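Local coordinates for ADP-ribosylating toxin CARDS (Mycoplasma pneumoniae, PDB 4TLV), which transfers the ADP-ribosyl group of NAD(+) onto multiple target proteins and provokes vacuole formation and epithelial damage in mammalian cells, at residues E20-H24 and M180-H184; R61-W66 and D219-T224; S210-A214 and Y257-S261. All coordinates share one frame; numbering follows the deposited sequence.

Contact 1. Residues E20-H24 and M180-H184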
loop_
_atom_site.group_PDB
_atom_site.type_symbol
_atom_site.label_atom_id
_atom_site.label_comp_id
_atom_site.label_asym_id
_atom_site.label_seq_id
_atom_site.Cartn_x
_atom_site.Cartn_y
_atom_site.Cartn_z
ATOM N N GLU A 20 18.120 4.220 25.330
ATOM C CA GLU A 20 17.371 3.074 25.849
ATOM C C GLU A 20 17.230 1.933 24.827
ATOM O O GLU A 20 17.510 0.774 25.127
ATOM C CB GLU A 20 15.983 3.508 26.302
ATOM C CG GLU A 20 15.208 2.391 26.984
ATOM C CD GLU A 20 13.784 2.799 27.340
ATOM O OE1 GLU A 20 13.481 4.020 27.362
ATOM O OE2 GLU A 20 12.966 1.894 27.601
ATOM N N ILE A 21 16.768 2.271 23.629
ATOM C CA ILE A 21 16.491 1.270 22.596
ATOM C C ILE A 21 17.750 0.544 22.121
ATOM O O ILE A 21 17.737 -0.671 21.939
ATOM C CB ILE A 21 15.789 1.910 21.379
ATOM C CG1 ILE A 21 14.480 2.603 21.806
ATOM C CG2 ILE A 21 15.558 0.864 20.263
ATOM C CD1 ILE A 21 13.505 1.694 22.556
ATOM N N PHE A 22 18.832 1.292 21.903
ATOM C CA PHE A 22 20.093 0.709 21.439
ATOM C C PHE A 22 20.611 -0.320 22.435
ATOM O O PHE A 22 21.332 -1.237 22.065
ATOM C CB PHE A 22 21.174 1.778 21.189
ATOM C CG PHE A 22 21.006 2.548 19.893
ATOM C CD1 PHE A 22 19.912 2.337 19.062
ATOM C CD2 PHE A 22 21.954 3.497 19.513
ATOM C CE1 PHE A 22 19.771 3.052 17.857
ATOM C CE2 PHE A 22 21.825 4.218 18.338
ATOM C CZ PHE A 22 20.730 3.999 17.498
ATOM N N GLU A 23 20.224 -0.166 23.696
ATOM C CA GLU A 23 20.679 -1.065 24.746
ATOM C C GLU A 23 19.713 -2.221 25.021
ATOM O O GLU A 23 20.142 -3.339 25.299
ATOM C CB GLU A 23 20.928 -0.288 26.042
ATOM C CG GLU A 23 21.040 -1.201 27.252
ATOM C CD GLU A 23 21.905 -0.624 28.344
ATOM O OE1 GLU A 23 21.812 0.598 28.594
ATOM O OE2 GLU A 23 22.678 -1.398 28.952
ATOM N N HIS A 24 18.414 -1.950 24.938
ATOM C CA HIS A 24 17.408 -2.921 25.360
ATOM C C HIS A 24 16.495 -3.481 24.269
ATOM O O HIS A 24 15.728 -4.395 24.544
ATOM C CB HIS A 24 16.523 -2.320 26.449
ATOM C CG HIS A 24 17.281 -1.909 27.668
ATOM N ND1 HIS A 24 17.793 -2.820 28.564
ATOM C CD2 HIS A 24 17.622 -0.686 28.136
ATOM C CE1 HIS A 24 18.419 -2.176 29.534
ATOM N NE2 HIS A 24 18.328 -0.880 29.298
ATOM N N MET A 180 22.160 8.098 13.599
ATOM C CA MET A 180 22.910 7.613 14.745
ATOM C C MET A 180 23.044 6.088 14.663
ATOM O O MET A 180 22.041 5.380 14.564
ATOM C CB MET A 180 22.194 8.011 16.032
ATOM C CG MET A 180 22.064 9.521 16.219
ATOM S SD MET A 180 20.937 9.959 17.553
ATOM C CE MET A 180 19.383 10.040 16.659
ATOM N N HIS A 181 24.272 5.578 14.694
ATOM C CA HIS A 181 24.483 4.133 14.608
ATOM C C HIS A 181 24.539 3.455 15.973
ATOM O O HIS A 181 25.173 3.955 16.899
ATOM C CB HIS A 181 25.750 3.796 13.812
ATOM C CG HIS A 181 26.018 2.321 13.720
ATOM N ND1 HIS A 181 25.291 1.482 12.898
ATOM C CD2 HIS A 181 26.915 1.533 14.365
ATOM C CE1 HIS A 181 25.739 0.243 13.029
ATOM N NE2 HIS A 181 26.724 0.245 13.911
ATOM N N ASN A 182 23.886 2.300 16.088
ATOM C CA ASN A 182 23.875 1.537 17.321
ATOM C C ASN A 182 25.133 0.676 17.452
ATOM O O ASN A 182 25.342 -0.255 16.661
ATOM C CB ASN A 182 22.649 0.634 17.349
ATOM C CG ASN A 182 22.572 -0.194 18.603
ATOM O OD1 ASN A 182 23.345 0.003 19.540
ATOM N ND2 ASN A 182 21.625 -1.129 18.638
ATOM N N PRO A 183 25.982 0.974 18.450
ATOM C CA PRO A 183 27.222 0.186 18.554
ATOM C C PRO A 183 26.949 -1.282 18.909
ATOM O O PRO A 183 27.814 -2.125 18.690
ATOM C CB PRO A 183 27.987 0.879 19.691
ATOM C CG PRO A 183 26.923 1.602 20.484
ATOM C CD PRO A 183 25.899 2.032 19.475
ATOM N N HIS A 184 25.774 -1.576 19.462
ATOM C CA HIS A 184 25.393 -2.947 19.784
ATOM C C HIS A 184 24.752 -3.691 18.611
ATOM O O HIS A 184 24.370 -4.855 18.745
ATOM C CB HIS A 184 24.429 -2.971 20.970
ATOM C CG HIS A 184 24.973 -2.324 22.207
ATOM N ND1 HIS A 184 26.050 -2.833 22.902
ATOM C CD2 HIS A 184 24.579 -1.215 22.882
ATOM C CE1 HIS A 184 26.302 -2.061 23.946
ATOM N NE2 HIS A 184 25.423 -1.074 23.957
#

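Contact 2. Residues R61-W66 and D219-T224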
loop_
_atom_site.group_PDB
_atom_site.type_symbol
_atom_site.label_atom_id
_atom_site.label_comp_id
_atom_site.label_asym_id
_atom_site.label_seq_id
_atom_site.Cartn_x
_atom_site.Cartn_y
_atom_site.Cartn_z
ATOM N N ARG A 61 3.865 8.008 9.212
ATOM C CA ARG A 61 2.596 8.668 8.858
ATOM C C ARG A 61 1.761 9.115 10.068
ATOM O O ARG A 61 1.253 10.254 10.095
ATOM C CB ARG A 61 1.763 7.798 7.907
ATOM C CG ARG A 61 0.377 8.382 7.514
ATOM C CD ARG A 61 0.456 9.811 6.968
ATOM N NE ARG A 61 -0.892 10.327 6.734
ATOM C CZ ARG A 61 -1.671 10.841 7.687
ATOM N NH1 ARG A 61 -1.220 10.929 8.932
ATOM N NH2 ARG A 61 -2.906 11.270 7.393
ATOM N N PHE A 62 1.603 8.249 11.071
ATOM C CA PHE A 62 0.737 8.595 12.214
ATOM C C PHE A 62 1.272 9.850 12.888
ATOM O O PHE A 62 0.518 10.637 13.457
ATOM C CB PHE A 62 0.663 7.457 13.256
ATOM C CG PHE A 62 1.884 7.366 14.143
ATOM C CD1 PHE A 62 3.018 6.679 13.719
ATOM C CD2 PHE A 62 1.913 7.991 15.383
ATOM C CE1 PHE A 62 4.163 6.606 14.514
ATOM C CE2 PHE A 62 3.066 7.924 16.194
ATOM C CZ PHE A 62 4.186 7.224 15.755
ATOM N N PHE A 63 2.585 10.017 12.816
ATOM C CA PHE A 63 3.273 11.080 13.532
ATOM C C PHE A 63 2.992 12.461 12.909
ATOM O O PHE A 63 3.240 13.496 13.537
ATOM C CB PHE A 63 4.780 10.757 13.572
ATOM C CG PHE A 63 5.548 11.544 14.594
ATOM C CD1 PHE A 63 5.309 11.369 15.945
ATOM C CD2 PHE A 63 6.532 12.436 14.201
ATOM C CE1 PHE A 63 6.031 12.081 16.891
ATOM C CE2 PHE A 63 7.251 13.152 15.139
ATOM C CZ PHE A 63 6.997 12.972 16.487
ATOM N N GLY A 64 2.462 12.474 11.688
ATOM C CA GLY A 64 2.024 13.707 11.052
ATOM C C GLY A 64 0.570 14.103 11.303
ATOM O O GLY A 64 0.017 14.914 10.550
ATOM N N SER A 65 -0.070 13.527 12.327
ATOM C CA SER A 65 -1.451 13.895 12.667
ATOM C C SER A 65 -1.565 15.398 12.905
ATOM O O SER A 65 -0.671 15.997 13.503
ATOM C CB SER A 65 -1.898 13.198 13.950
ATOM O OG SER A 65 -2.020 11.804 13.758
ATOM N N TRP A 66 -2.676 15.988 12.479
ATOM C CA TRP A 66 -2.833 17.433 12.529
ATOM C C TRP A 66 -3.253 17.902 13.923
ATOM O O TRP A 66 -3.902 17.172 14.663
ATOM C CB TRP A 66 -3.863 17.892 11.500
ATOM C CG TRP A 66 -3.494 17.616 10.065
ATOM C CD1 TRP A 66 -2.367 16.984 9.588
ATOM C CD2 TRP A 66 -4.268 17.976 8.925
ATOM N NE1 TRP A 66 -2.408 16.946 8.210
ATOM C CE2 TRP A 66 -3.563 17.540 7.784
ATOM C CE3 TRP A 66 -5.502 18.624 8.759
ATOM C CZ2 TRP A 66 -4.054 17.734 6.489
ATOM C CZ3 TRP A 66 -5.984 18.815 7.476
ATOM C CH2 TRP A 66 -5.257 18.369 6.358
ATOM N N ASP A 219 -7.558 8.121 14.772
ATOM C CA ASP A 219 -7.790 9.024 13.641
ATOM C C ASP A 219 -6.532 9.880 13.463
ATOM O O ASP A 219 -6.216 10.708 14.323
ATOM C CB ASP A 219 -9.000 9.914 13.944
ATOM C CG ASP A 219 -9.331 10.865 12.827
ATOM O OD1 ASP A 219 -8.467 11.112 11.958
ATOM O OD2 ASP A 219 -10.480 11.365 12.813
ATOM N N VAL A 220 -5.811 9.691 12.355
ATOM C CA VAL A 220 -4.564 10.434 12.156
ATOM C C VAL A 220 -4.634 11.467 11.026
ATOM O O VAL A 220 -3.625 11.762 10.381
ATOM C CB VAL A 220 -3.334 9.493 12.006
ATOM C CG1 VAL A 220 -3.064 8.775 13.328
ATOM C CG2 VAL A 220 -3.543 8.485 10.842
ATOM N N SER A 221 -5.842 11.994 10.816
ATOM C CA SER A 221 -6.133 13.118 9.920
ATOM C C SER A 221 -6.430 12.695 8.491
ATOM O O SER A 221 -5.992 11.638 8.038
ATOM C CB SER A 221 -5.027 14.181 9.927
ATOM O OG SER A 221 -4.688 14.561 11.249
ATOM N N GLU A 222 -7.204 13.531 7.811
ATOM C CA GLU A 222 -7.579 13.315 6.423
ATOM C C GLU A 222 -8.208 11.947 6.186
ATOM O O GLU A 222 -8.012 11.330 5.140
ATOM C CB GLU A 222 -6.387 13.543 5.506
ATOM C CG GLU A 222 -6.038 15.014 5.425
ATOM C CD GLU A 222 -4.836 15.270 4.555
ATOM O OE1 GLU A 222 -3.758 14.703 4.848
ATOM O OE2 GLU A 222 -4.989 16.034 3.586
ATOM N N GLY A 223 -8.985 11.502 7.163
ATOM C CA GLY A 223 -9.756 10.275 7.015
ATOM C C GLY A 223 -8.965 9.013 7.309
ATOM O O GLY A 223 -9.503 7.902 7.223
ATOM N N THR A 224 -7.698 9.178 7.653
ATOM C CA THR A 224 -6.776 8.050 7.777
ATOM C C THR A 224 -6.912 7.351 9.127
ATOM O O THR A 224 -6.967 8.012 10.155
ATOM C CB THR A 224 -5.316 8.530 7.571
ATOM O OG1 THR A 224 -5.229 9.173 6.300
ATOM C CG2 THR A 224 -4.327 7.372 7.614
#

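Contact 3. Residues S210-A214 and Y257-S261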
loop_
_atom_site.group_PDB
_atom_site.type_symbol
_atom_site.label_atom_id
_atom_site.label_comp_id
_atom_site.label_asym_id
_atom_site.label_seq_id
_atom_site.Cartn_x
_atom_site.Cartn_y
_atom_site.Cartn_z
ATOM N N SER A 210 -9.798 -16.758 17.306
ATOM C CA SER A 210 -10.697 -16.017 18.174
ATOM C C SER A 210 -10.886 -14.615 17.615
ATOM O O SER A 210 -10.015 -13.759 17.770
ATOM C CB SER A 210 -10.139 -15.916 19.592
ATOM O OG SER A 210 -9.968 -17.201 20.161
ATOM N N ILE A 211 -12.025 -14.385 16.977
ATOM C CA ILE A 211 -12.333 -13.092 16.375
ATOM C C ILE A 211 -13.010 -12.185 17.386
ATOM O O ILE A 211 -14.046 -12.546 17.942
ATOM C CB ILE A 211 -13.278 -13.265 15.169
ATOM C CG1 ILE A 211 -12.840 -14.459 14.314
ATOM C CG2 ILE A 211 -13.364 -11.969 14.363
ATOM C CD1 ILE A 211 -11.436 -14.323 13.699
ATOM N N PRO A 212 -12.443 -10.986 17.607
ATOM C CA PRO A 212 -12.989 -10.054 18.594
ATOM C C PRO A 212 -14.264 -9.361 18.095
ATOM O O PRO A 212 -14.508 -9.286 16.892
ATOM C CB PRO A 212 -11.859 -9.036 18.773
ATOM C CG PRO A 212 -11.140 -9.044 17.459
ATOM C CD PRO A 212 -11.242 -10.454 16.927
ATOM N N GLN A 213 -15.063 -8.851 19.021
ATOM C CA GLN A 213 -16.303 -8.181 18.651
ATOM C C GLN A 213 -16.105 -6.693 18.407
ATOM O O GLN A 213 -16.969 -6.044 17.814
ATOM C CB GLN A 213 -17.356 -8.392 19.737
ATOM C CG GLN A 213 -17.787 -9.845 19.860
ATOM C CD GLN A 213 -18.830 -10.047 20.931
ATOM O OE1 GLN A 213 -18.530 -9.991 22.124
ATOM N NE2 GLN A 213 -20.072 -10.275 20.510
ATOM N N ALA A 214 -14.980 -6.154 18.868
ATOM C CA ALA A 214 -14.763 -4.707 18.822
ATOM C C ALA A 214 -13.355 -4.310 18.380
ATOM O O ALA A 214 -12.411 -5.112 18.442
ATOM C CB ALA A 214 -15.079 -4.085 20.167
ATOM N N TYR A 257 -15.212 0.926 18.084
ATOM C CA TYR A 257 -16.364 0.461 17.333
ATOM C C TYR A 257 -16.559 -1.033 17.486
ATOM O O TYR A 257 -15.585 -1.801 17.538
ATOM C CB TYR A 257 -16.180 0.707 15.836
ATOM C CG TYR A 257 -15.844 2.124 15.409
ATOM C CD1 TYR A 257 -16.833 3.105 15.305
ATOM C CD2 TYR A 257 -14.534 2.466 15.055
ATOM C CE1 TYR A 257 -16.518 4.410 14.886
ATOM C CE2 TYR A 257 -14.210 3.757 14.636
ATOM C CZ TYR A 257 -15.208 4.721 14.547
ATOM O OH TYR A 257 -14.881 5.992 14.121
ATOM N N ASN A 258 -17.814 -1.457 17.519
ATOM C CA ASN A 258 -18.109 -2.849 17.250
ATOM C C ASN A 258 -17.695 -3.123 15.816
ATOM O O ASN A 258 -17.773 -2.237 14.958
ATOM C CB ASN A 258 -19.598 -3.138 17.472
ATOM C CG ASN A 258 -19.961 -3.145 18.944
ATOM O OD1 ASN A 258 -19.167 -3.592 19.782
ATOM N ND2 ASN A 258 -21.147 -2.648 19.274
ATOM N N LEU A 259 -17.258 -4.347 15.550
ATOM C CA LEU A 259 -16.684 -4.701 14.259
ATOM C C LEU A 259 -17.599 -4.407 13.076
ATOM O O LEU A 259 -17.135 -3.994 12.009
ATOM C CB LEU A 259 -16.252 -6.175 14.262
ATOM C CG LEU A 259 -15.193 -6.601 13.248
ATOM C CD1 LEU A 259 -14.053 -5.577 13.204
ATOM C CD2 LEU A 259 -14.636 -7.994 13.567
ATOM N N GLN A 260 -18.900 -4.616 13.267
ATOM C CA GLN A 260 -19.870 -4.388 12.211
ATOM C C GLN A 260 -20.107 -2.885 11.992
ATOM O O GLN A 260 -20.714 -2.490 11.003
ATOM C CB GLN A 260 -21.189 -5.120 12.519
ATOM C CG GLN A 260 -21.905 -4.624 13.775
ATOM C CD GLN A 260 -21.436 -5.306 15.065
ATOM O OE1 GLN A 260 -20.289 -5.762 15.173
ATOM N NE2 GLN A 260 -22.332 -5.376 16.054
ATOM N N SER A 261 -19.604 -2.063 12.912
ATOM C CA SER A 261 -19.772 -0.608 12.857
ATOM C C SER A 261 -18.528 0.137 12.363
ATOM O O SER A 261 -18.551 1.356 12.201
ATOM C CB SER A 261 -20.104 -0.077 14.246
ATOM O OG SER A 261 -21.344 -0.579 14.696
#

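Contact 1. Residues E20-H24 and M180-H184
Met180 meets Phe22 through its backbone: its carbonyl O lies at the edge of the phenyl ring, near the ring plane and 3.5 Å from Phe22 CZ, while the thioether end of the side chain turns away from the helix. His181 adds its carbonyl oxygen near Phe22 CE2. Asn182 makes the largest contribution from the 180-184 side. With CG anti to the backbone N (chi1 180°), its side chain lies flat against the phenyl ring, the amide and ring planes only 9° apart, and the two side chains run past each other in opposite directions. Asn182 CB sits above the middle of the ring, 3.5 Å from the centroid, in a CH-pi contact. Both ends of the amide are engaged: ND2 donates to Val146 O and, weakly, to Phe22 O at 3.4 Å, while OD1 accepts from His184 N (2.9 Å), which stands above the carbonyl plane, closing an Asx turn around Pro183. Pro183 brings CD to 4.2 Å from Phe22 CD2. At the end of the turn, the His184 imidazole approaches the last turn of the helix, with CD2 3.3 Å from Phe22 O. Tyr81, Val146 and Ala149 also touch the Phe22 side chain. The arrangement is an Asx turn at the end of a beta strand, packing helix 18-24 onto the antiparallel sheet of the mono-ADP-ribosyltransferase domain.

Contact 2. Residues R61-W66 and D219-T224
The backbones come closest at Ser65 and Val220, whose CA atoms are 4.7 Å apart, where the loop that follows a short 3-10 segment passes a type I' beta turn running from Ser221 to Thr224. Arg61 grips the residue just before this turn end-on. Its chain bends at chi2 (53°), and NH1 and NH2 both donate to Val220 O, at 2.9 Å and 3.1 Å respectively, from the same face of the carbonyl plane; the oxygen itself lies in the guanidinium plane. NH2 adds a weak bond to Ser221 O, and Thr224 CG2 sits over one face of the guanidinium group. Arg61 NE bonds Met434 O, so the same side chain also reaches the D2 domain. Beside it, Val220 CG1 packs against Phe62 CB and against Ser65 OG, whose hydroxyl is turned back to donate to Phe62 O at 2.8 Å. Ser221 OG receives the backbone N of Trp66 in a nearly straight bond (2.8 Å, 171°) and also hydrogen-bonds Glu252. Its CB lies over the five-membered ring of the indole, 3.8 Å from the centroid. Farther along the indole, the Glu222 side chain crosses at about a right angle, its CD 3.2 Å from Trp66 CZ2 and its carboxylate plane 39° from the ring; OE1 is bonded to Thr433 OG1. Every residue that touches here is buried. Bonds to the carbonyls of Val220 and, weakly, Ser221, the bond from NE and the nearby but unbridged carboxylate of Glu222 probably stabilise the guanidinium charge and restrict its rotation, while the two donors satisfy the buried carbonyl oxygen of Val220.

Contact 3. Residues S210-A214 and Y257-S261
Leu259 lays its branched end alongside the 211-213 backbone, CD2 touching Ile211 CG2 at 4.2 Å and Pro212 O at 3.6 Å, with CB packed beside Gln213 O. Its chi1 of -158°, which sets CG roughly anti to the backbone N, directs CD2 toward Ile211 and Pro212. The side chain as a whole also touches Met120 of helix 115-126 and Leu40 of helix 35-40, while Ile211 packs on Met117, Ala118 and Phe36. Pro212 O is buried next to the leucine methyl and has no hydrogen-bonding partner in the model. The neighbouring carbonyl, by contrast, is well used. Gln213 O accepts from Leu259 N at 2.8 Å with an N-H...O angle of 161°, although the donor is tilted 32° from the carbonyl plane, and it also takes a CA-H...O contact from Asn258. A second contact of this kind runs the other way across the pair, from Ala214 CA to Tyr257 O at 3.3 Å. These two contacts lie about Ala214 and Asn258, an antiparallel non-hydrogen-bonded pair with CA atoms 4.1 Å apart and diverging side chains. On the outer side, Ala214 CB and Asn258 OD1 meet loosely at 4.1 Å. Beyond the pair, the second segment leaves the strand in a turn, in which Ser261 N bonds back to Asn258 O. The backbone bond between Tyr257 and Ala215 continues the ladder. The arrangement is the end of an antiparallel ladder between strands 214-219 and 253-258, with Leu259 packing toward helices 115-126 and 35-40; the paired strands belong to the region inferred to form the NAD(+)-binding pocket, which ends at Asn258.

Contacts 2 and 3 lie at the two ends of strand 214-219: contact 3 pairs its start with the end of strand 253-258, and contact 2 uses the turn that follows it. Their centres are about 23 Å apart and their nearest atoms about 7 Å. Both include residues of the region inferred to form the NAD(+)-binding pocket, and a glycerol, probably from the crystallisation liquor, lies about 3 Å from the Arg61 side chain in contact 2. Contact 1 is more remote, its centre about 29 Å from that of contact 2 and about 38 Å from that of contact 3. Strand 168-181, leading into contact 1, also supplies Val170, which packs on Trp66 of contact 2.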